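PDB 6DDN: probable sulfate-binding lipoprotein SubI from Mycobacterium tuberculosis, which probably binds sulfate outside the cell membrane and hands it on for uptake. Local coordinates for residues 181-186 against 257-262; 220-225 against 231-236; 238-243 against 250-255; 292-297 against 311-316. One frame throughout, in Å; residues are numbered along the deposited sequence.

In the fold
From the N terminus, contact 1 opens first: the chain leaves helix 177-190 and returns as strand 257-267, closing a loop of 70 intervening residues. Two short loops lie inside it in series. Contact 2 joins helix 218-227 to strand 232-236 and contact 3 joins helix 237-245 to strand 250-253, with Thr-222 and Glu-239 touching between them. Contacts 1, 2 and 3 therefore all lay helices on the same mixed sheet, whose strand 138-147 pairs with all three of their strands. Contact 4 follows in series after contact 1, closing a separate loop of 13 residues from the end of helix 287-295 to the segment before strand 318-320. It touches contacts 1 and 3.

Contact 1 of 4, residues 181-186 against 257-262; sequences NLLAPY and QTFKIE. With SO4 (sulfate ion), chain G.
The backbone N of Gln-257 donates to O1 of a bound sulfate ion (3.1 Å, angle at the hydrogen 143°), an ion probably taken from the crystallisation liquor and also held by Trp-157 N. From here the strand 257-262 runs across helix 181-186 in the alpha/beta fold of a periplasmic binding protein; the axes of these short segments approach to 6.8 Å, their directions 138° apart. Close approach is possible because Ala-184 has only a methyl to offer: its CB lies 3.6 Å from Phe-259 CB, and the two CA atoms are 4.7 Å apart. Phe-259 points toward the helix. Just before it in the strand, Thr-258 points away from the helix, and its OG1 bonds to Val-142 O of the neighbouring strand 138-147, which settles its polar end within the buried sheet. The helix kinks at Pro-185, whose N has no bond to the preceding turn. An apolar leucine suits the buried position 183: its branched end is directed elsewhere, with CG anti to the carbonyl carbon, and Leu-183 CB alone sits over the face of the Phe-259 ring, 4.0 Å above its centre and only 8° off the normal.

Contact 2 of 4, residues 220-225 against 231-236; sequences EATDVF and DVLISY. With SO4 (sulfate ion), chain C.
The ring of Phe-225 takes Leu-233 CB on one face, 3.5 Å above the plane and displaced toward the rim, in a CH-pi contact 21° off the normal. At its edge the ring meets the backbone where the loop enters the strand, at Asp-231 and Val-232: Phe-225 CE1 is 3.7 Å from Val-232 N, and Asp-231 C lies in the ring plane. Arg-147 makes a cation-pi contact with the same ring and also bonds to Phe-225 O. With CG anti to the backbone N (chi1 180°), the phenylalanine reaches from the helix down onto the strand.

Leu-233 fills the gap between helix and strand with both branches. Leu-233 CD1 touches Ala-221 CB at 3.6 Å, where a small residue lets the leucine lie close against the helix, and Leu-233 CD2 comes within 3.7 Å of Thr-222 CA, the leucine and threonine side chains meeting at about a right angle. Threonine suits this buried turn because its OG1 bonds to Gly-218 O in the turn before and to Glu-239 OE1.

Further along the strand, the Tyr-236 ring presents its edge to a sulfate ion, and Tyr-236 OH donates to O2 of the ion over 2.8 Å. Ser-110 OG also bonds to this hydroxyl, while the same ion takes bonds from Ser-175 OG and from the backbone N atoms of Ala-60, Ser-177 and Gly-218, the last two at the starts of helices 177-190 and 218-227. Grip of an oxyanion by hydroxyls and helix N-terminal N-H groups is consistent with the sulfate site of a type II periplasmic binding protein.

Contact 3 of 4, residues 238-243 against 250-255; sequences NEAIAT and VQHVTP
Val-250 meets the helix first, its CG2 lying 3.9 Å from Thr-243 CG2. The valine's other branch, CG1, packs on Phe-225 of the neighbouring helix, so the beta-branched side chain serves two helices at once. Thr-243 can show a methyl here because its hydroxyl is turned back into the helix: CG2 is anti to the backbone N (chi1 of OG1 -54°), and OG1 donates to Glu-239 O over 2.6 Å. Glu-239 O also accepts Thr-243 N at 2.9 Å, the two donors arriving from opposite faces of its plane.

Beyond Gln-251, which points away from the helix and whose backbone pairs with Val-146, the strand continues along strand 138-147. Strand 232-236 pairs with the other edge of that same strand, so helix 237-245 makes a beta-alpha-beta crossover passing over one intervening strand, as fits the alpha/beta lobes of this binding-protein fold.

His-252 then turns back toward the helix, its CB 3.7 Å from Ala-240 CB. The small alanine leaves room for the imidazole, which lies oblique to the methyl. Further out, His-252 CE1 reaches Ile-241 CG1 at 4.2 Å, although the isoleucine's CB is directed away from the strand. His-252 ND1 bonds to Glu-244 OE2, about a turn beyond Ala-240 on the same helix, a neighbour that would probably favour a positive imidazole.

Contact 4 of 4, residues 292-297 against 311-316; sequences LWAQAG and DLFPVP
Ala-294, in the last turn of helix 287-295 just before its closing Schellman motif, touches Phe-313 with both its methyl and its carbonyl: Ala-294 CB is 3.9 Å from Phe-313 CE2, and Ala-294 O lies 3.2 Å from Phe-313 CZ, near the plane of the ring and at its edge. Such an approach sets the partial negative charge of the oxygen against the faintly positive rim of the ring rather than its electron-rich face. The small side chain of alanine lets the ring come right up to the helix backbone.

Ala-296 N still makes an ordinary helical bond to Leu-292 O. The bond that belongs to the Schellman motif runs from Gly-297 N back to Ala-294 O at 2.9 Å, so this one carbonyl both closes the helix and faces the aromatic rim. Gly-297 leaves helical geometry with phi 100°; positive phi is easy for glycine, which has no side chain to crowd the preceding carbonyl oxygen. Its CA lies in the plane of the phenylalanine ring.

Phe-313 is the buried residue of a loop that otherwise lies largely at the surface, between helix 303-308 and strand 318-320; its ring also packs on Arg-299, Pro-300 and Glu-237. The torsion that puts CG anti to the carbonyl carbon (chi1 -59°) sends this ring toward the helix end. On its other meta carbon, CE1, Phe-313 meets Gly-297 O obliquely at 3.6 Å.

Contact 1 of 4, residues 181-186 against 257-262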
# COMPACT_ATOMS: atom_id res chain seq x y z
N ASN A 181 0.98 -8.12 3.15
CA ASN A 181 0.67 -9.45 2.65
C ASN A 181 0.88 -10.54 3.69
O ASN A 181 0.30 -11.62 3.56
CB ASN A 181 1.54 -9.75 1.42
CG ASN A 181 1.12 -8.96 0.20
OD1 ASN A 181 0.21 -8.14 0.25
ND2 ASN A 181 1.81 -9.20 -0.92
N LEU A 182 1.70 -10.29 4.71
CA LEU A 182 1.89 -11.25 5.78
C LEU A 182 1.11 -10.90 7.05
O LEU A 182 0.81 -11.80 7.84
CB LEU A 182 3.38 -11.39 6.12
CG LEU A 182 4.27 -11.84 4.96
CD1 LEU A 182 5.63 -12.29 5.47
CD2 LEU A 182 3.60 -12.95 4.16
N LEU A 183 0.78 -9.62 7.24
CA LEU A 183 -0.05 -9.24 8.38
C LEU A 183 -1.46 -9.81 8.25
O LEU A 183 -2.03 -10.27 9.24
CB LEU A 183 -0.11 -7.72 8.50
CG LEU A 183 1.08 -7.07 9.20
CD1 LEU A 183 1.13 -5.58 8.90
CD2 LEU A 183 1.01 -7.32 10.70
N ALA A 184 -2.02 -9.78 7.04
CA ALA A 184 -3.38 -10.28 6.85
C ALA A 184 -3.53 -11.75 7.21
O ALA A 184 -4.43 -12.08 8.01
CB ALA A 184 -3.84 -10.00 5.41
N PRO A 185 -2.71 -12.67 6.70
CA PRO A 185 -2.87 -14.07 7.11
C PRO A 185 -2.54 -14.31 8.57
O PRO A 185 -3.14 -15.19 9.20
CB PRO A 185 -1.92 -14.82 6.18
CG PRO A 185 -0.86 -13.84 5.89
CD PRO A 185 -1.58 -12.53 5.77
N TYR A 186 -1.60 -13.55 9.13
CA TYR A 186 -1.33 -13.67 10.56
C TYR A 186 -2.54 -13.24 11.37
O TYR A 186 -3.00 -13.96 12.26
CB TYR A 186 -0.11 -12.84 10.95
CG TYR A 186 0.05 -12.74 12.45
CD1 TYR A 186 0.51 -13.82 13.19
CD2 TYR A 186 -0.29 -11.58 13.13
CE1 TYR A 186 0.65 -13.75 14.56
CE2 TYR A 186 -0.17 -11.50 14.50
CZ TYR A 186 0.31 -12.58 15.21
OH TYR A 186 0.44 -12.50 16.58
N GLN A 257 -11.45 -12.76 5.57
CA GLN A 257 -10.69 -11.92 6.48
C GLN A 257 -9.50 -11.33 5.72
O GLN A 257 -8.75 -12.07 5.08
CB GLN A 257 -10.19 -12.72 7.69
CG GLN A 257 -11.28 -13.44 8.47
CD GLN A 257 -10.81 -13.89 9.84
OE1 GLN A 257 -10.32 -13.09 10.63
NE2 GLN A 257 -10.97 -15.17 10.13
N THR A 258 -9.36 -10.01 5.79
CA THR A 258 -8.25 -9.33 5.15
C THR A 258 -7.80 -8.19 6.05
O THR A 258 -8.42 -7.89 7.07
CB THR A 258 -8.63 -8.81 3.76
OG1 THR A 258 -7.44 -8.42 3.05
CG2 THR A 258 -9.56 -7.62 3.86
N PHE A 259 -6.70 -7.55 5.66
CA PHE A 259 -6.08 -6.49 6.44
C PHE A 259 -6.32 -5.13 5.80
O PHE A 259 -6.34 -5.01 4.57
CB PHE A 259 -4.58 -6.72 6.60
CG PHE A 259 -4.03 -6.21 7.90
CD1 PHE A 259 -4.08 -6.98 9.04
CD2 PHE A 259 -3.47 -4.94 7.97
CE1 PHE A 259 -3.58 -6.51 10.24
CE2 PHE A 259 -2.97 -4.46 9.17
CZ PHE A 259 -3.03 -5.25 10.30
N LYS A 260 -6.50 -4.12 6.63
CA LYS A 260 -6.73 -2.76 6.16
C LYS A 260 -5.39 -2.10 5.85
O LYS A 260 -4.56 -1.90 6.75
CB LYS A 260 -7.50 -1.95 7.19
CG LYS A 260 -7.86 -0.54 6.74
CD LYS A 260 -8.08 0.38 7.93
CE LYS A 260 -8.94 1.58 7.55
NZ LYS A 260 -9.31 2.39 8.74
N ILE A 261 -5.17 -1.77 4.58
CA ILE A 261 -3.95 -1.11 4.15
C ILE A 261 -4.13 0.40 4.27
O ILE A 261 -5.13 0.95 3.79
CB ILE A 261 -3.60 -1.51 2.70
CG1 ILE A 261 -3.39 -3.02 2.61
CG2 ILE A 261 -2.37 -0.75 2.22
CD1 ILE A 261 -2.89 -3.48 1.25
N GLU A 262 -3.19 1.06 4.93
CA GLU A 262 -3.21 2.50 5.12
C GLU A 262 -1.87 3.06 4.65
O GLU A 262 -0.83 2.77 5.25
CB GLU A 262 -3.47 2.88 6.58
CG GLU A 262 -4.76 2.31 7.15
CD GLU A 262 -5.08 2.87 8.52
OE1 GLU A 262 -6.04 3.68 8.63
OE2 GLU A 262 -4.38 2.51 9.48
S SO4 G . -10.12 -16.48 5.78
O1 SO4 G . -9.55 -15.14 5.85
O2 SO4 G . -9.69 -17.11 4.54
O3 SO4 G . -9.66 -17.27 6.92
O4 SO4 G . -11.58 -16.38 5.81

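Contact 2 of 4, residues 220-225 against 231-236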
# COMPACT_ATOMS: atom_id res chain seq x y z
N GLU A 220 7.09 -5.14 -8.74
CA GLU A 220 7.90 -6.23 -9.26
C GLU A 220 7.21 -7.58 -9.07
O GLU A 220 7.35 -8.48 -9.91
CB GLU A 220 9.28 -6.24 -8.60
CG GLU A 220 10.15 -5.05 -8.94
CD GLU A 220 11.50 -5.09 -8.25
OE1 GLU A 220 11.75 -6.07 -7.51
OE2 GLU A 220 12.30 -4.15 -8.43
N ALA A 221 6.45 -7.73 -7.98
CA ALA A 221 5.69 -8.95 -7.78
C ALA A 221 4.57 -9.07 -8.81
O ALA A 221 4.27 -10.17 -9.29
CB ALA A 221 5.13 -9.00 -6.36
N THR A 222 3.92 -7.95 -9.15
CA THR A 222 2.88 -7.97 -10.17
C THR A 222 3.46 -8.33 -11.53
O THR A 222 2.84 -9.07 -12.30
CB THR A 222 2.19 -6.61 -10.24
OG1 THR A 222 1.87 -6.15 -8.93
CG2 THR A 222 0.91 -6.70 -11.07
N ASP A 223 4.66 -7.82 -11.84
CA ASP A 223 5.27 -8.07 -13.14
C ASP A 223 5.55 -9.56 -13.34
O ASP A 223 5.11 -10.15 -14.33
CB ASP A 223 6.55 -7.26 -13.27
CG ASP A 223 6.30 -5.76 -13.30
OD1 ASP A 223 5.14 -5.36 -13.53
OD2 ASP A 223 7.26 -4.99 -13.09
N VAL A 224 6.28 -10.17 -12.41
CA VAL A 224 6.64 -11.57 -12.56
C VAL A 224 5.40 -12.46 -12.51
O VAL A 224 5.40 -13.56 -13.08
CB VAL A 224 7.68 -11.98 -11.50
CG1 VAL A 224 7.02 -12.26 -10.16
CG2 VAL A 224 8.48 -13.19 -11.98
N PHE A 225 4.34 -12.02 -11.84
CA PHE A 225 3.11 -12.80 -11.84
C PHE A 225 2.41 -12.71 -13.19
O PHE A 225 1.87 -13.71 -13.68
CB PHE A 225 2.18 -12.33 -10.72
CG PHE A 225 0.88 -13.08 -10.66
CD1 PHE A 225 0.79 -14.28 -9.97
CD2 PHE A 225 -0.25 -12.60 -11.31
CE1 PHE A 225 -0.40 -14.98 -9.92
CE2 PHE A 225 -1.44 -13.29 -11.26
CZ PHE A 225 -1.52 -14.49 -10.57
N ASP A 231 0.67 -18.97 -8.82
CA ASP A 231 -0.77 -19.18 -9.00
C ASP A 231 -1.62 -18.10 -8.35
O ASP A 231 -2.74 -17.86 -8.81
CB ASP A 231 -1.17 -20.54 -8.43
CG ASP A 231 -0.32 -21.67 -8.96
OD1 ASP A 231 0.37 -22.33 -8.15
OD2 ASP A 231 -0.32 -21.88 -10.19
N VAL A 232 -1.13 -17.45 -7.30
CA VAL A 232 -1.86 -16.38 -6.64
C VAL A 232 -0.85 -15.34 -6.16
O VAL A 232 0.18 -15.69 -5.57
CB VAL A 232 -2.70 -16.90 -5.46
CG1 VAL A 232 -1.87 -17.83 -4.58
CG2 VAL A 232 -3.26 -15.75 -4.64
N LEU A 233 -1.13 -14.07 -6.45
CA LEU A 233 -0.29 -12.96 -6.04
C LEU A 233 -1.02 -12.16 -4.97
O LEU A 233 -2.09 -11.60 -5.24
CB LEU A 233 0.06 -12.08 -7.24
CG LEU A 233 0.42 -10.62 -6.94
CD1 LEU A 233 1.82 -10.51 -6.38
CD2 LEU A 233 0.27 -9.76 -8.19
N ILE A 234 -0.45 -12.11 -3.77
CA ILE A 234 -0.98 -11.25 -2.72
C ILE A 234 -0.56 -9.82 -3.01
O ILE A 234 0.63 -9.54 -3.21
CB ILE A 234 -0.48 -11.71 -1.34
CG1 ILE A 234 -0.39 -13.23 -1.27
CG2 ILE A 234 -1.41 -11.20 -0.26
CD1 ILE A 234 -0.07 -13.76 0.11
N SER A 235 -1.53 -8.91 -3.06
CA SER A 235 -1.27 -7.57 -3.55
C SER A 235 -2.32 -6.61 -2.99
O SER A 235 -3.28 -7.03 -2.34
CB SER A 235 -1.27 -7.54 -5.08
OG SER A 235 -0.94 -6.26 -5.57
N TYR A 236 -2.10 -5.33 -3.25
CA TYR A 236 -3.11 -4.33 -2.94
C TYR A 236 -4.33 -4.51 -3.83
O TYR A 236 -4.23 -4.96 -4.98
CB TYR A 236 -2.57 -2.91 -3.13
CG TYR A 236 -1.23 -2.59 -2.52
CD1 TYR A 236 -0.05 -2.99 -3.14
CD2 TYR A 236 -1.13 -1.85 -1.35
CE1 TYR A 236 1.18 -2.69 -2.59
CE2 TYR A 236 0.10 -1.55 -0.79
CZ TYR A 236 1.25 -1.97 -1.42
OH TYR A 236 2.47 -1.66 -0.87
S SO4 C . 5.77 -1.63 -2.13
O1 SO4 C . 6.53 -0.43 -2.47
O2 SO4 C . 4.48 -1.59 -2.80
O3 SO4 C . 6.50 -2.82 -2.56
O4 SO4 C . 5.58 -1.69 -0.69

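Contact 3 of 4, residues 238-243 against 250-255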
# COMPACT_ATOMS: atom_id res chain seq x y z
N ASN A 238 -5.87 -1.95 -4.97
CA ASN A 238 -5.66 -0.95 -6.01
C ASN A 238 -4.75 -1.49 -7.11
O ASN A 238 -4.95 -1.18 -8.29
CB ASN A 238 -5.07 0.33 -5.41
CG ASN A 238 -3.85 0.07 -4.54
OD1 ASN A 238 -3.95 0.05 -3.31
ND2 ASN A 238 -2.70 -0.12 -5.17
N GLU A 239 -3.76 -2.31 -6.74
CA GLU A 239 -2.86 -2.86 -7.75
C GLU A 239 -3.56 -3.90 -8.61
O GLU A 239 -3.29 -4.00 -9.81
CB GLU A 239 -1.62 -3.45 -7.08
CG GLU A 239 -0.64 -4.11 -8.04
CD GLU A 239 0.29 -3.12 -8.73
OE1 GLU A 239 1.43 -3.51 -9.06
OE2 GLU A 239 -0.12 -1.96 -8.94
N ALA A 240 -4.47 -4.68 -8.01
CA ALA A 240 -5.26 -5.62 -8.80
C ALA A 240 -6.17 -4.88 -9.77
O ALA A 240 -6.30 -5.26 -10.94
CB ALA A 240 -6.07 -6.53 -7.88
N ILE A 241 -6.81 -3.80 -9.30
CA ILE A 241 -7.68 -3.00 -10.16
C ILE A 241 -6.89 -2.39 -11.30
O ILE A 241 -7.33 -2.39 -12.45
CB ILE A 241 -8.41 -1.93 -9.32
CG1 ILE A 241 -9.43 -2.58 -8.39
CG2 ILE A 241 -9.08 -0.91 -10.23
CD1 ILE A 241 -9.97 -1.65 -7.33
N ALA A 242 -5.70 -1.86 -11.00
CA ALA A 242 -4.89 -1.23 -12.04
C ALA A 242 -4.37 -2.26 -13.04
O ALA A 242 -4.32 -1.98 -14.24
CB ALA A 242 -3.73 -0.46 -11.41
N THR A 243 -4.00 -3.44 -12.56
CA THR A 243 -3.50 -4.48 -13.46
C THR A 243 -4.62 -5.00 -14.36
O THR A 243 -4.43 -5.14 -15.58
CB THR A 243 -2.89 -5.63 -12.66
OG1 THR A 243 -1.89 -5.10 -11.77
CG2 THR A 243 -2.24 -6.64 -13.59
N VAL A 250 -6.16 -11.17 -15.55
CA VAL A 250 -6.20 -11.51 -14.14
C VAL A 250 -7.49 -10.97 -13.54
O VAL A 250 -8.15 -10.10 -14.11
CB VAL A 250 -4.99 -10.95 -13.36
CG1 VAL A 250 -3.70 -11.62 -13.82
CG2 VAL A 250 -4.90 -9.45 -13.54
N GLN A 251 -7.87 -11.52 -12.39
CA GLN A 251 -8.91 -10.96 -11.55
C GLN A 251 -8.46 -11.09 -10.10
O GLN A 251 -7.34 -11.53 -9.82
CB GLN A 251 -10.27 -11.64 -11.80
CG GLN A 251 -10.19 -13.10 -12.19
CD GLN A 251 -11.49 -13.60 -12.79
OE1 GLN A 251 -11.82 -13.28 -13.93
NE2 GLN A 251 -12.23 -14.39 -12.03
N HIS A 252 -9.32 -10.68 -9.17
CA HIS A 252 -8.95 -10.74 -7.77
C HIS A 252 -10.14 -11.12 -6.90
O HIS A 252 -11.27 -10.71 -7.16
CB HIS A 252 -8.35 -9.41 -7.28
CG HIS A 252 -9.33 -8.28 -7.23
ND1 HIS A 252 -9.67 -7.53 -8.34
CD2 HIS A 252 -10.04 -7.75 -6.20
CE1 HIS A 252 -10.54 -6.60 -8.00
NE2 HIS A 252 -10.78 -6.72 -6.70
N VAL A 253 -9.86 -11.92 -5.87
CA VAL A 253 -10.82 -12.28 -4.84
C VAL A 253 -10.23 -11.86 -3.50
O VAL A 253 -9.07 -12.18 -3.21
CB VAL A 253 -11.14 -13.78 -4.84
CG1 VAL A 253 -12.46 -14.05 -4.12
CG2 VAL A 253 -11.18 -14.32 -6.26
N THR A 254 -11.01 -11.15 -2.70
CA THR A 254 -10.53 -10.80 -1.37
C THR A 254 -10.94 -11.88 -0.38
O THR A 254 -12.11 -12.27 -0.35
CB THR A 254 -11.11 -9.46 -0.93
OG1 THR A 254 -10.91 -8.49 -1.97
CG2 THR A 254 -10.41 -8.97 0.33
N PRO A 255 -10.01 -12.41 0.42
CA PRO A 255 -10.38 -13.42 1.39
C PRO A 255 -11.38 -12.86 2.38
O PRO A 255 -11.45 -11.64 2.59
CB PRO A 255 -9.05 -13.77 2.07
CG PRO A 255 -8.19 -12.58 1.85
CD PRO A 255 -8.58 -12.04 0.51

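Contact 4 of 4, residues 292-297 against 311-316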
# COMPACT_ATOMS: atom_id res chain seq x y z
N LEU A 292 -10.91 11.23 -6.93
CA LEU A 292 -9.99 10.76 -7.96
C LEU A 292 -9.25 9.51 -7.51
O LEU A 292 -9.13 8.54 -8.27
CB LEU A 292 -9.00 11.87 -8.32
CG LEU A 292 -9.60 13.09 -9.02
CD1 LEU A 292 -8.60 14.23 -9.02
CD2 LEU A 292 -10.05 12.75 -10.43
N TRP A 293 -8.73 9.51 -6.28
CA TRP A 293 -8.11 8.31 -5.73
C TRP A 293 -9.08 7.14 -5.76
O TRP A 293 -8.73 6.03 -6.18
CB TRP A 293 -7.63 8.57 -4.30
CG TRP A 293 -6.37 9.37 -4.20
CD1 TRP A 293 -6.26 10.66 -3.78
CD2 TRP A 293 -5.04 8.93 -4.51
NE1 TRP A 293 -4.94 11.06 -3.82
CE2 TRP A 293 -4.18 10.01 -4.27
CE3 TRP A 293 -4.50 7.73 -4.98
CZ2 TRP A 293 -2.80 9.93 -4.47
CZ3 TRP A 293 -3.13 7.64 -5.18
CH2 TRP A 293 -2.30 8.74 -4.93
N ALA A 294 -10.32 7.37 -5.30
CA ALA A 294 -11.33 6.32 -5.34
C ALA A 294 -11.52 5.81 -6.76
O ALA A 294 -11.50 4.60 -7.00
CB ALA A 294 -12.65 6.86 -4.78
N GLN A 295 -11.69 6.72 -7.72
CA GLN A 295 -11.85 6.32 -9.12
C GLN A 295 -10.64 5.56 -9.63
O GLN A 295 -10.77 4.73 -10.54
CB GLN A 295 -12.12 7.55 -9.98
CG GLN A 295 -13.48 8.18 -9.75
CD GLN A 295 -13.53 9.65 -10.11
OE1 GLN A 295 -12.68 10.15 -10.85
NE2 GLN A 295 -14.52 10.35 -9.59
N ALA A 296 -9.46 5.82 -9.06
CA ALA A 296 -8.25 5.10 -9.43
C ALA A 296 -8.11 3.75 -8.74
O ALA A 296 -7.16 3.02 -9.02
CB ALA A 296 -7.02 5.96 -9.13
N GLY A 297 -9.03 3.40 -7.85
CA GLY A 297 -8.99 2.12 -7.17
C GLY A 297 -8.43 2.15 -5.77
O GLY A 297 -8.26 1.08 -5.17
N ASP A 311 -19.84 0.92 -2.74
CA ASP A 311 -20.34 -0.16 -3.59
C ASP A 311 -19.29 -0.72 -4.54
O ASP A 311 -19.55 -1.74 -5.18
CB ASP A 311 -21.54 0.34 -4.38
CG ASP A 311 -21.18 1.46 -5.34
OD1 ASP A 311 -20.91 2.58 -4.88
OD2 ASP A 311 -21.16 1.20 -6.56
N LEU A 312 -18.12 -0.08 -4.65
CA LEU A 312 -17.00 -0.65 -5.39
C LEU A 312 -15.86 -1.10 -4.51
O LEU A 312 -15.00 -1.86 -4.97
CB LEU A 312 -16.44 0.36 -6.41
CG LEU A 312 -17.33 0.77 -7.59
CD1 LEU A 312 -18.17 -0.39 -8.10
CD2 LEU A 312 -18.19 1.89 -7.15
N PHE A 313 -15.82 -0.65 -3.26
CA PHE A 313 -14.83 -1.10 -2.30
C PHE A 313 -15.55 -1.91 -1.24
O PHE A 313 -15.88 -1.39 -0.17
CB PHE A 313 -14.09 0.10 -1.70
CG PHE A 313 -13.39 0.94 -2.72
CD1 PHE A 313 -12.44 0.37 -3.57
CD2 PHE A 313 -13.67 2.29 -2.85
CE1 PHE A 313 -11.79 1.14 -4.51
CE2 PHE A 313 -13.02 3.06 -3.79
CZ PHE A 313 -12.08 2.49 -4.62
N PRO A 314 -15.81 -3.19 -1.50
CA PRO A 314 -16.69 -3.97 -0.62
C PRO A 314 -16.02 -4.28 0.71
O PRO A 314 -14.83 -4.58 0.78
CB PRO A 314 -16.95 -5.25 -1.42
CG PRO A 314 -15.72 -5.41 -2.24
CD PRO A 314 -15.26 -4.02 -2.59
N VAL A 315 -16.82 -4.20 1.78
CA VAL A 315 -16.31 -4.59 3.10
C VAL A 315 -16.16 -6.10 3.15
O VAL A 315 -17.03 -6.83 2.63
CB VAL A 315 -17.25 -4.08 4.20
CG1 VAL A 315 -18.65 -4.66 4.03
CG2 VAL A 315 -16.70 -4.41 5.58
N PRO A 316 -15.07 -6.63 3.69
CA PRO A 316 -14.93 -8.07 3.84
C PRO A 316 -15.71 -8.55 5.07
O PRO A 316 -16.38 -7.77 5.75
CB PRO A 316 -13.43 -8.26 4.02
CG PRO A 316 -12.99 -7.00 4.70
CD PRO A 316 -13.85 -5.91 4.12